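Long-range contacts in cytochrome c' (PDB 3VRC), which binds a covalently attached heme c and probably takes part in electron transport in a thermophilic purple photosynthetic bacterium: residues B[7-12]-B[60-65]; B[37-42]-B[100-105]; B[45-50]-B[94-99]. All blocks are in the same frame, centred on the assembly; numbering follows the deposited sequence. Where two conformers were deposited one is given.

Interaction 1: residues B[7-12]-B[60-65]; sequences EQIETR and PGTDKN. With HEC (heme c), chain L.
Arg12 spans the gap between helix 5-31 and the loop at Thr62, and on the way it catches a heme propionate. It is one of the heme c-binding residues, and the contact lies at the propionate edge of the heme pocket. From CB its chain leaves with CG wedged between the backbone N and the carbonyl carbon (chi1 71°), then runs extended to NE. CG and CD pass the propionate oxygen HEC O2D without bonding. NE makes the first polar contact, reaching HEC O2D at 2.8 Å on a fairly straight path (161°). Beyond CZ the two terminal nitrogens grip Thr62 end-on. NH1 gives at 3.0 Å to Thr62 OG1, which lies almost in the guanidinium plane, while NH2 gives to Thr62 O at 2.9 Å and also leans back to HEC O2D at 3.1 Å. Leu57 O takes a further bond from NH1, and Thr71 OG1 pairs with NH2. Ile9 CG1 lies over the centre of one guanidinium face, 3.8 Å above it, so the flat group is held by its edge and covered by an aliphatic chain.

Ile9 continues outward and sets CD1 3.6 Å from Lys64 O, a buried carbonyl with no polar partner in the model. Gln8 crosses Thr62 at about a right angle, laying its amide against Thr62 CG2; its OE1 bonds to Gly59 N, while NE2 gives to a water that bonds on to Pro60 O and also bonds Leu3 O. Thr62 OG1 is itself bonded to Gly59 O.

A leucine in place of Arg12 would probably leave HEC O2D without its charged mate and Thr62 O and OG1 without their arginine donors. NE gives to the propionate, NH1 to the loop, and NH2 to both; the buried arginine charge is likely balanced by the propionate, and this one side chain probably helps hold heme and loop together.

Interaction 2: residues B[37-42]-B[100-105]; sequences DQVRAA and AAAATG
Arg40 NH2 reaches Ala103 O at 3.0 Å, the one direct hydrogen bond between segments 37-42 and 100-105. Arg40 has two deposited conformers, and what follows for its side chain belongs to one of them. The bond is reasonably straight at the hydrogen, but the donor comes in well above the carbonyl plane (59° out of it), off the lone pairs. Ala102 O sits over one face of the same guanidinium, toward its rim, and also meets Arg40 CG at 3.3 Å. Below this the helices close up on Ala102: its CB points at the other helix and rests 3.9 Å from Arg40 CA and 4.0 Å from Val39 CG1.

The next shell sets the arginine's course. CG lies anti to the carbonyl carbon (chi1 -80°) and the chain is extended from CG to NE, with the guanidinium then turned about a right angle (chi4 92°). One turn back, Asp37 OD1 takes NH1 at 2.8 Å in a salt bridge whose hydrogen bond is weak, bent at the hydrogen. Gly105 turns the chain with positive phi while its N bonds back to Ala102 O. Thr104 OG1 bonds to Ala101 O in the carbonyl plane. Farther out, Val39 and Ala101 both pack on Val110 of helix 107-128.

The contact joins helix 36-50 to the end region of helix 81-103 in the cytochrome c' four-helix bundle, away from the heme, which is about 13 Å from the side chain of Val39. Here a positive group lies beside carbonyls at a helix C-terminus, where it would probably meet the negative end of the helix dipole, while Asp37 likely offsets its charge.

Interaction 3: residues B[45-50]-B[94-99]; sequences VVAAIA and AANALA
Ala47 and Ala95 meet where two antiparallel helices of the cytochrome c' four-helix bundle cross, with CA atoms only 4.5 Å apart. Helices 45-50 and 94-99 run at 153° with their axes 7.9 Å from each other, an approach made possible by the methyl side chains between them.

Apolar contacts carry most of it. Ala95 CB points into the opposite helix, close over Ala47 CA, with Ala50 CB 3.8 Å away on one flank and Val46 CG1 at 4.0 Å on another. Val46 puts CG1 anti to its backbone N (chi1 179°), which brings that branch to Ala95; the same side chain lies about 4 Å from the heme at its nearest atoms. Ala47 CB, in turn, touches Ala99 CB at 3.8 Å. Around this patch Leu98 packs on Val110, Ala113 and Val117 of helix 107-128, while Val45, Ala48 and Ile49 face Ser52, Val45 and Phe18 of the second subunit, so helix 45-50 is packed between its own bundle and the dimer partner.

Methyl-to-oxygen contacts come next: Ala47 CB rests 3.6 Å from Ala95 O and equally close to Asn96 OD1.

Between these segments the polar link is by water, at the exposed edge. One water gives a hydrogen to Asn96 OD1 at 2.8 Å and, weakly, another to Ala47 O, a carbonyl that also accepts from Asn51 ND2.

How the interactions relate
From the N terminus, helix 5-31 supplies the first half of interaction 1, and the chain must pass through helix 36-50 before the loop at 60-65 closes it. Helix 36-50 therefore opens interactions 2 and 3 inside that loop, and both close later, on helix 81-103: segments 94-99 first, then 100-105. Interaction 3 is nested inside interaction 2, whereas interaction 1 crosses both. Interactions 2 and 3 lie 10 Å apart between centres along one antiparallel helix pair, on the side of the chain's centre opposite interaction 1. That first contact, about 32 Å from interaction 2 between centres, ties helix 5-31 to the loop after helix 36-50, beside the heme.

Interaction 1: residues B[7-12]-B[60-65]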
loop_
_atom_site.group_PDB
_atom_site.type_symbol
_atom_site.label_atom_id
_atom_site.label_comp_id
_atom_site.label_asym_id
_atom_site.label_seq_id
_atom_site.Cartn_x
_atom_site.Cartn_y
_atom_site.Cartn_z
ATOM N N GLU B 7 -2.603 -3.501 15.985
ATOM C CA GLU B 7 -1.956 -3.731 14.699
ATOM C C GLU B 7 -2.970 -3.650 13.547
ATOM O O GLU B 7 -2.605 -3.201 12.455
ATOM C CB GLU B 7 -1.248 -5.088 14.710
ATOM C CG GLU B 7 -0.038 -5.073 15.647
ATOM C CD GLU B 7 0.490 -6.461 15.862
ATOM O OE1 GLU B 7 -0.241 -7.439 16.055
ATOM O OE2 GLU B 7 1.712 -6.607 15.750
ATOM N N GLN B 8 -4.192 -4.116 13.740
ATOM C CA GLN B 8 -5.195 -4.030 12.675
ATOM C C GLN B 8 -5.487 -2.563 12.365
ATOM O O GLN B 8 -5.579 -2.172 11.200
ATOM C CB GLN B 8 -6.486 -4.737 13.101
ATOM C CG GLN B 8 -6.354 -6.232 13.069
ATOM C CD GLN B 8 -7.621 -6.855 13.627
ATOM O OE1 GLN B 8 -8.684 -6.667 13.079
ATOM N NE2 GLN B 8 -7.505 -7.501 14.792
ATOM N N ILE B 9 -5.629 -1.729 13.395
ATOM C CA ILE B 9 -5.886 -0.297 13.189
ATOM C C ILE B 9 -4.710 0.312 12.441
ATOM O O ILE B 9 -4.883 1.037 11.450
ATOM C CB ILE B 9 -6.130 0.421 14.521
ATOM C CG1 ILE B 9 -7.445 -0.061 15.166
ATOM C CG2 ILE B 9 -6.162 1.895 14.324
ATOM C CD1 ILE B 9 -7.570 0.359 16.639
ATOM N N GLU B 10 -3.487 0.052 12.906
ATOM C CA GLU B 10 -2.343 0.659 12.234
ATOM C C GLU B 10 -2.221 0.183 10.795
ATOM O O GLU B 10 -1.856 0.960 9.916
ATOM C CB GLU B 10 -1.069 0.356 12.988
ATOM C CG GLU B 10 -1.002 1.130 14.291
ATOM C CD GLU B 10 0.206 0.734 15.045
ATOM O OE1 GLU B 10 0.407 -0.522 15.226
ATOM O OE2 GLU B 10 0.967 1.667 15.448
ATOM N N THR B 11 -2.509 -1.075 10.558
ATOM C CA THR B 11 -2.341 -1.633 9.211
ATOM C C THR B 11 -3.393 -1.043 8.257
ATOM O O THR B 11 -3.070 -0.731 7.101
ATOM C CB THR B 11 -2.359 -3.124 9.233
ATOM O OG1 THR B 11 -1.306 -3.611 10.110
ATOM C CG2 THR B 11 -2.113 -3.740 7.846
ATOM N N ARG B 12 -4.656 -0.943 8.707
ATOM C CA ARG B 12 -5.645 -0.375 7.801
ATOM C C ARG B 12 -5.321 1.069 7.540
ATOM O O ARG B 12 -5.431 1.550 6.392
ATOM C CB ARG B 12 -7.081 -0.617 8.315
ATOM C CG ARG B 12 -7.504 0.194 9.552
ATOM C CD ARG B 12 -8.633 -0.521 10.286
ATOM N NE ARG B 12 -9.210 0.304 11.321
ATOM C CZ ARG B 12 -9.992 -0.172 12.308
ATOM N NH1 ARG B 12 -10.224 -1.481 12.409
ATOM N NH2 ARG B 12 -10.579 0.704 13.128
ATOM N N PRO B 60 -12.880 -7.557 16.176
ATOM C CA PRO B 60 -13.262 -7.138 17.528
ATOM C C PRO B 60 -12.145 -6.393 18.217
ATOM O O PRO B 60 -10.969 -6.769 18.091
ATOM C CB PRO B 60 -13.540 -8.468 18.247
ATOM C CG PRO B 60 -13.860 -9.441 17.165
ATOM C CD PRO B 60 -13.078 -8.999 15.944
ATOM N N GLY B 61 -12.522 -5.327 18.926
ATOM C CA GLY B 61 -11.619 -4.510 19.700
ATOM C C GLY B 61 -11.024 -3.385 18.903
ATOM O O GLY B 61 -10.304 -2.544 19.460
ATOM N N THR B 62 -11.343 -3.329 17.604
ATOM C CA THR B 62 -10.764 -2.288 16.764
ATOM C C THR B 62 -11.653 -1.042 16.593
ATOM O O THR B 62 -11.373 -0.143 15.762
ATOM C CB THR B 62 -10.326 -2.779 15.353
ATOM O OG1 THR B 62 -11.504 -3.076 14.566
ATOM C CG2 THR B 62 -9.375 -3.910 15.428
ATOM N N ASP B 63 -12.725 -0.999 17.373
ATOM C CA ASP B 63 -13.626 0.178 17.443
ATOM C C ASP B 63 -13.198 1.348 18.381
ATOM O O ASP B 63 -13.785 2.455 18.363
ATOM C CB ASP B 63 -15.077 -0.279 17.642
ATOM C CG ASP B 63 -15.274 -1.184 18.864
ATOM O OD1 ASP B 63 -14.315 -1.807 19.398
ATOM O OD2 ASP B 63 -16.446 -1.281 19.312
ATOM N N LYS B 64 -12.165 1.084 19.175
ATOM C CA LYS B 64 -11.783 1.963 20.251
ATOM C C LYS B 64 -10.384 2.366 19.954
ATOM O O LYS B 64 -9.667 1.658 19.257
ATOM C CB LYS B 64 -11.795 1.203 21.590
ATOM C CG LYS B 64 -12.991 0.291 21.859
ATOM C CD LYS B 64 -12.830 -0.430 23.195
ATOM C CE LYS B 64 -11.683 -1.438 23.187
ATOM N NZ LYS B 64 -11.988 -2.634 22.356
ATOM N N ASN B 65 -9.982 3.514 20.460
ATOM C CA ASN B 65 -8.573 3.839 20.453
ATOM C C ASN B 65 -7.848 2.824 21.317
ATOM O O ASN B 65 -8.433 2.292 22.268
ATOM C CB ASN B 65 -8.361 5.247 20.981
ATOM C CG ASN B 65 -9.124 6.272 20.176
ATOM O OD1 ASN B 65 -9.416 6.063 18.973
ATOM N ND2 ASN B 65 -9.415 7.382 20.781
HETATM FE FE HEC L . -10.501 5.694 3.734
HETATM C CHA HEC L . -9.221 6.496 6.843
HETATM C CHB HEC L . -8.074 7.593 2.217
HETATM C CHC HEC L . -11.414 4.458 0.695
HETATM C CHD HEC L . -12.894 3.809 5.258
HETATM N NA HEC L . -8.961 6.906 4.413
HETATM C C1A HEC L . -8.592 7.098 5.707
HETATM C C2A HEC L . -7.564 8.073 5.784
HETATM C C3A HEC L . -7.225 8.428 4.449
HETATM C C4A HEC L . -8.105 7.612 3.649
HETATM C CMA HEC L . -6.163 9.330 3.956
HETATM C CAA HEC L . -7.024 8.675 7.042
HETATM C CBA HEC L . -5.591 8.537 7.240
HETATM C CGA HEC L . -5.307 7.078 7.307
HETATM O O1A HEC L . -4.239 6.705 6.702
HETATM O O2A HEC L . -5.976 6.261 7.951
HETATM N NB HEC L . -9.819 5.940 1.821
HETATM C C1B HEC L . -8.864 6.756 1.396
HETATM C C2B HEC L . -8.772 6.815 -0.046
HETATM C C3B HEC L . -9.715 5.873 -0.463
HETATM C C4B HEC L . -10.350 5.343 0.723
HETATM C CMB HEC L . -7.866 7.630 -0.864
HETATM C CAB HEC L . -10.142 5.469 -1.863
HETATM C CBB HEC L . -9.080 5.310 -2.878
HETATM N NC HEC L . -11.906 4.361 3.088
HETATM C C1C HEC L . -12.166 3.992 1.794
HETATM C C2C HEC L . -13.328 3.113 1.693
HETATM C C3C HEC L . -13.722 2.930 3.036
HETATM C C4C HEC L . -12.829 3.735 3.850
HETATM C CMC HEC L . -13.881 2.627 0.407
HETATM C CAC HEC L . -14.886 2.143 3.582
HETATM C CBC HEC L . -15.443 1.077 2.685
HETATM N ND HEC L . -11.006 5.286 5.638
HETATM C C1D HEC L . -11.996 4.479 6.090
HETATM C C2D HEC L . -12.032 4.368 7.517
HETATM C C3D HEC L . -10.949 5.067 7.984
HETATM C C4D HEC L . -10.302 5.600 6.774
HETATM C CMD HEC L . -13.065 3.616 8.329
HETATM C CAD HEC L . -10.425 5.219 9.379
HETATM C CBD HEC L . -9.410 4.085 9.690
HETATM C CGD HEC L . -8.949 4.102 11.138
HETATM O O1D HEC L . -8.574 5.215 11.608
HETATM O O2D HEC L . -9.004 3.042 11.780
HETATM O O HOH W 1 -9.643 -8.604 16.603
#

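Interaction 2: residues B[37-42]-B[100-105]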
loop_
_atom_site.group_PDB
_atom_site.type_symbol
_atom_site.label_atom_id
_atom_site.label_comp_id
_atom_site.label_asym_id
_atom_site.label_seq_id
_atom_site.Cartn_x
_atom_site.Cartn_y
_atom_site.Cartn_z
ATOM N N ASP B 37 3.163 6.515 -17.405
ATOM C CA ASP B 37 3.798 5.439 -16.638
ATOM C C ASP B 37 3.677 5.718 -15.125
ATOM O O ASP B 37 3.495 4.739 -14.361
ATOM C CB ASP B 37 5.255 5.311 -17.042
ATOM C CG ASP B 37 5.426 4.681 -18.383
ATOM O OD1 ASP B 37 4.487 4.001 -18.862
ATOM O OD2 ASP B 37 6.548 4.873 -18.903
ATOM N N GLN B 38 3.795 6.970 -14.682
ATOM C CA GLN B 38 3.585 7.243 -13.290
ATOM C C GLN B 38 2.132 6.926 -12.884
ATOM O O GLN B 38 1.881 6.406 -11.777
ATOM C CB GLN B 38 3.916 8.679 -12.946
ATOM C CG GLN B 38 3.834 8.902 -11.446
ATOM C CD GLN B 38 4.226 10.281 -11.029
ATOM O OE1 GLN B 38 3.731 11.243 -11.601
ATOM N NE2 GLN B 38 5.158 10.398 -10.098
ATOM N N VAL B 39 1.187 7.292 -13.741
ATOM C CA VAL B 39 -0.216 7.011 -13.457
ATOM C C VAL B 39 -0.494 5.529 -13.388
ATOM O O VAL B 39 -1.246 5.088 -12.520
ATOM C CB VAL B 39 -1.112 7.773 -14.456
ATOM C CG1 VAL B 39 -2.553 7.380 -14.286
ATOM C CG2 VAL B 39 -0.921 9.268 -14.263
ATOM N N ARG B 40 0.084 4.745 -14.280
ATOM C CA ARG B 40 -0.007 3.272 -14.206
ATOM C C ARG B 40 0.435 2.785 -12.844
ATOM O O ARG B 40 -0.249 2.004 -12.184
ATOM C CB ARG B 40 0.901 2.617 -15.276
ATOM C CG ARG B 40 0.292 2.607 -16.662
ATOM C CD ARG B 40 1.262 1.905 -17.656
ATOM N NE ARG B 40 0.706 1.910 -19.012
ATOM C CZ ARG B 40 0.920 2.836 -19.950
ATOM N NH1 ARG B 40 1.808 3.826 -19.764
ATOM N NH2 ARG B 40 0.306 2.718 -21.116
ATOM N N ALA B 41 1.613 3.203 -12.407
ATOM C CA ALA B 41 2.160 2.699 -11.140
ATOM C C ALA B 41 1.222 3.094 -9.977
ATOM O O ALA B 41 0.966 2.299 -9.074
ATOM C CB ALA B 41 3.562 3.257 -10.937
ATOM N N ALA B 42 0.763 4.335 -9.970
ATOM C CA ALA B 42 -0.113 4.828 -8.905
ATOM C C ALA B 42 -1.443 4.098 -8.911
ATOM O O ALA B 42 -1.955 3.705 -7.849
ATOM C CB ALA B 42 -0.307 6.301 -9.060
ATOM N N ALA B 100 -7.070 -0.483 -15.109
ATOM C CA ALA B 100 -7.241 -0.821 -16.523
ATOM C C ALA B 100 -7.217 0.438 -17.401
ATOM O O ALA B 100 -6.541 0.432 -18.461
ATOM C CB ALA B 100 -8.549 -1.588 -16.706
ATOM N N ALA B 101 -7.843 1.537 -16.990
ATOM C CA ALA B 101 -7.799 2.780 -17.745
ATOM C C ALA B 101 -6.372 3.282 -17.824
ATOM O O ALA B 101 -5.906 3.714 -18.899
ATOM C CB ALA B 101 -8.705 3.819 -17.136
ATOM N N ALA B 102 -5.627 3.228 -16.728
ATOM C CA ALA B 102 -4.267 3.730 -16.735
ATOM C C ALA B 102 -3.390 2.899 -17.655
ATOM O O ALA B 102 -2.489 3.443 -18.326
ATOM C CB ALA B 102 -3.690 3.703 -15.329
ATOM N N ALA B 103 -3.630 1.600 -17.763
ATOM C CA ALA B 103 -2.866 0.734 -18.644
ATOM C C ALA B 103 -2.977 1.199 -20.102
ATOM O O ALA B 103 -2.085 0.951 -20.915
ATOM C CB ALA B 103 -3.326 -0.710 -18.488
ATOM N N THR B 104 -4.091 1.839 -20.476
ATOM C CA THR B 104 -4.282 2.276 -21.881
ATOM C C THR B 104 -3.428 3.511 -22.158
ATOM O O THR B 104 -3.243 3.853 -23.335
ATOM C CB THR B 104 -5.749 2.674 -22.146
ATOM O OG1 THR B 104 -6.118 3.908 -21.573
ATOM C CG2 THR B 104 -6.773 1.622 -21.826
ATOM N N GLY B 105 -2.970 4.195 -21.126
ATOM C CA GLY B 105 -2.155 5.378 -21.312
ATOM C C GLY B 105 -2.906 6.650 -21.724
ATOM O O GLY B 105 -2.264 7.640 -22.050
HETATM O O HOH W 2 0.095 3.220 -24.033
#

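Interaction 3: residues B[45-50]-B[94-99]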
loop_
_atom_site.group_PDB
_atom_site.type_symbol
_atom_site.label_atom_id
_atom_site.label_comp_id
_atom_site.label_asym_id
_atom_site.label_seq_id
_atom_site.Cartn_x
_atom_site.Cartn_y
_atom_site.Cartn_z
ATOM N N VAL B 45 -1.249 0.663 -7.456
ATOM C CA VAL B 45 -1.282 0.655 -5.985
ATOM C C VAL B 45 -2.739 0.703 -5.505
ATOM O O VAL B 45 -3.149 -0.044 -4.596
ATOM C CB VAL B 45 -0.496 1.807 -5.386
ATOM C CG1 VAL B 45 -0.759 1.880 -3.886
ATOM C CG2 VAL B 45 0.988 1.651 -5.638
ATOM N N VAL B 46 -3.528 1.628 -6.052
ATOM C CA VAL B 46 -4.899 1.776 -5.572
ATOM C C VAL B 46 -5.669 0.532 -5.807
ATOM O O VAL B 46 -6.392 0.043 -4.912
ATOM C CB VAL B 46 -5.544 3.055 -6.186
ATOM C CG1 VAL B 46 -6.999 3.177 -5.698
ATOM C CG2 VAL B 46 -4.780 4.287 -5.857
ATOM N N ALA B 47 -5.555 -0.071 -7.008
ATOM C CA ALA B 47 -6.216 -1.314 -7.300
ATOM C C ALA B 47 -5.794 -2.419 -6.354
ATOM O O ALA B 47 -6.639 -3.203 -5.844
ATOM C CB ALA B 47 -5.971 -1.716 -8.730
ATOM N N ALA B 48 -4.504 -2.555 -6.128
ATOM C CA ALA B 48 -4.015 -3.656 -5.299
ATOM C C ALA B 48 -4.515 -3.479 -3.842
ATOM O O ALA B 48 -5.004 -4.457 -3.236
ATOM C CB ALA B 48 -2.503 -3.774 -5.346
ATOM N N ILE B 49 -4.340 -2.308 -3.288
ATOM C CA ILE B 49 -4.746 -2.110 -1.890
ATOM C C ILE B 49 -6.256 -2.239 -1.732
ATOM O O ILE B 49 -6.733 -2.879 -0.779
ATOM C CB ILE B 49 -4.228 -0.806 -1.347
ATOM C CG1 ILE B 49 -2.675 -0.813 -1.330
ATOM C CG2 ILE B 49 -4.824 -0.528 0.058
ATOM C CD1 ILE B 49 -2.056 0.449 -0.806
ATOM N N ALA B 50 -7.033 -1.732 -2.694
ATOM C CA ALA B 50 -8.491 -1.831 -2.597
ATOM C C ALA B 50 -8.963 -3.244 -2.683
ATOM O O ALA B 50 -10.086 -3.527 -2.245
ATOM C CB ALA B 50 -9.125 -0.977 -3.679
ATOM N N ALA B 94 -14.099 -0.212 -8.759
ATOM C CA ALA B 94 -13.727 1.065 -9.376
ATOM C C ALA B 94 -12.213 1.137 -9.493
ATOM O O ALA B 94 -11.685 1.632 -10.515
ATOM C CB ALA B 94 -14.278 2.239 -8.589
ATOM N N ALA B 95 -11.494 0.667 -8.479
ATOM C CA ALA B 95 -10.011 0.780 -8.504
ATOM C C ALA B 95 -9.455 -0.135 -9.581
ATOM O O ALA B 95 -8.493 0.263 -10.281
ATOM C CB ALA B 95 -9.470 0.411 -7.150
ATOM N N ASN B 96 -9.973 -1.326 -9.756
ATOM C CA ASN B 96 -9.553 -2.162 -10.873
ATOM C C ASN B 96 -9.812 -1.473 -12.224
ATOM O O ASN B 96 -8.947 -1.482 -13.128
ATOM C CB ASN B 96 -10.214 -3.496 -10.832
ATOM C CG ASN B 96 -9.548 -4.413 -9.807
ATOM O OD1 ASN B 96 -8.383 -4.274 -9.474
ATOM N ND2 ASN B 96 -10.272 -5.427 -9.416
ATOM N N ALA B 97 -10.956 -0.796 -12.348
ATOM C CA ALA B 97 -11.212 -0.051 -13.587
ATOM C C ALA B 97 -10.250 1.106 -13.799
ATOM O O ALA B 97 -9.897 1.402 -14.954
ATOM C CB ALA B 97 -12.681 0.397 -13.595
ATOM N N LEU B 98 -9.810 1.739 -12.732
ATOM C CA LEU B 98 -8.795 2.771 -12.835
ATOM C C LEU B 98 -7.459 2.212 -13.301
ATOM O O LEU B 98 -6.798 2.804 -14.157
ATOM C CB LEU B 98 -8.696 3.459 -11.479
ATOM C CG LEU B 98 -7.577 4.504 -11.342
ATOM C CD1 LEU B 98 -7.705 5.601 -12.390
ATOM C CD2 LEU B 98 -7.568 5.034 -9.903
ATOM N N ALA B 99 -7.026 1.072 -12.758
ATOM C CA ALA B 99 -5.790 0.465 -13.229
ATOM C C ALA B 99 -5.910 0.044 -14.711
ATOM O O ALA B 99 -4.955 0.199 -15.469
ATOM C CB ALA B 99 -5.437 -0.766 -12.344
HETATM O O HOH W 3 -6.163 -5.602 -8.337
#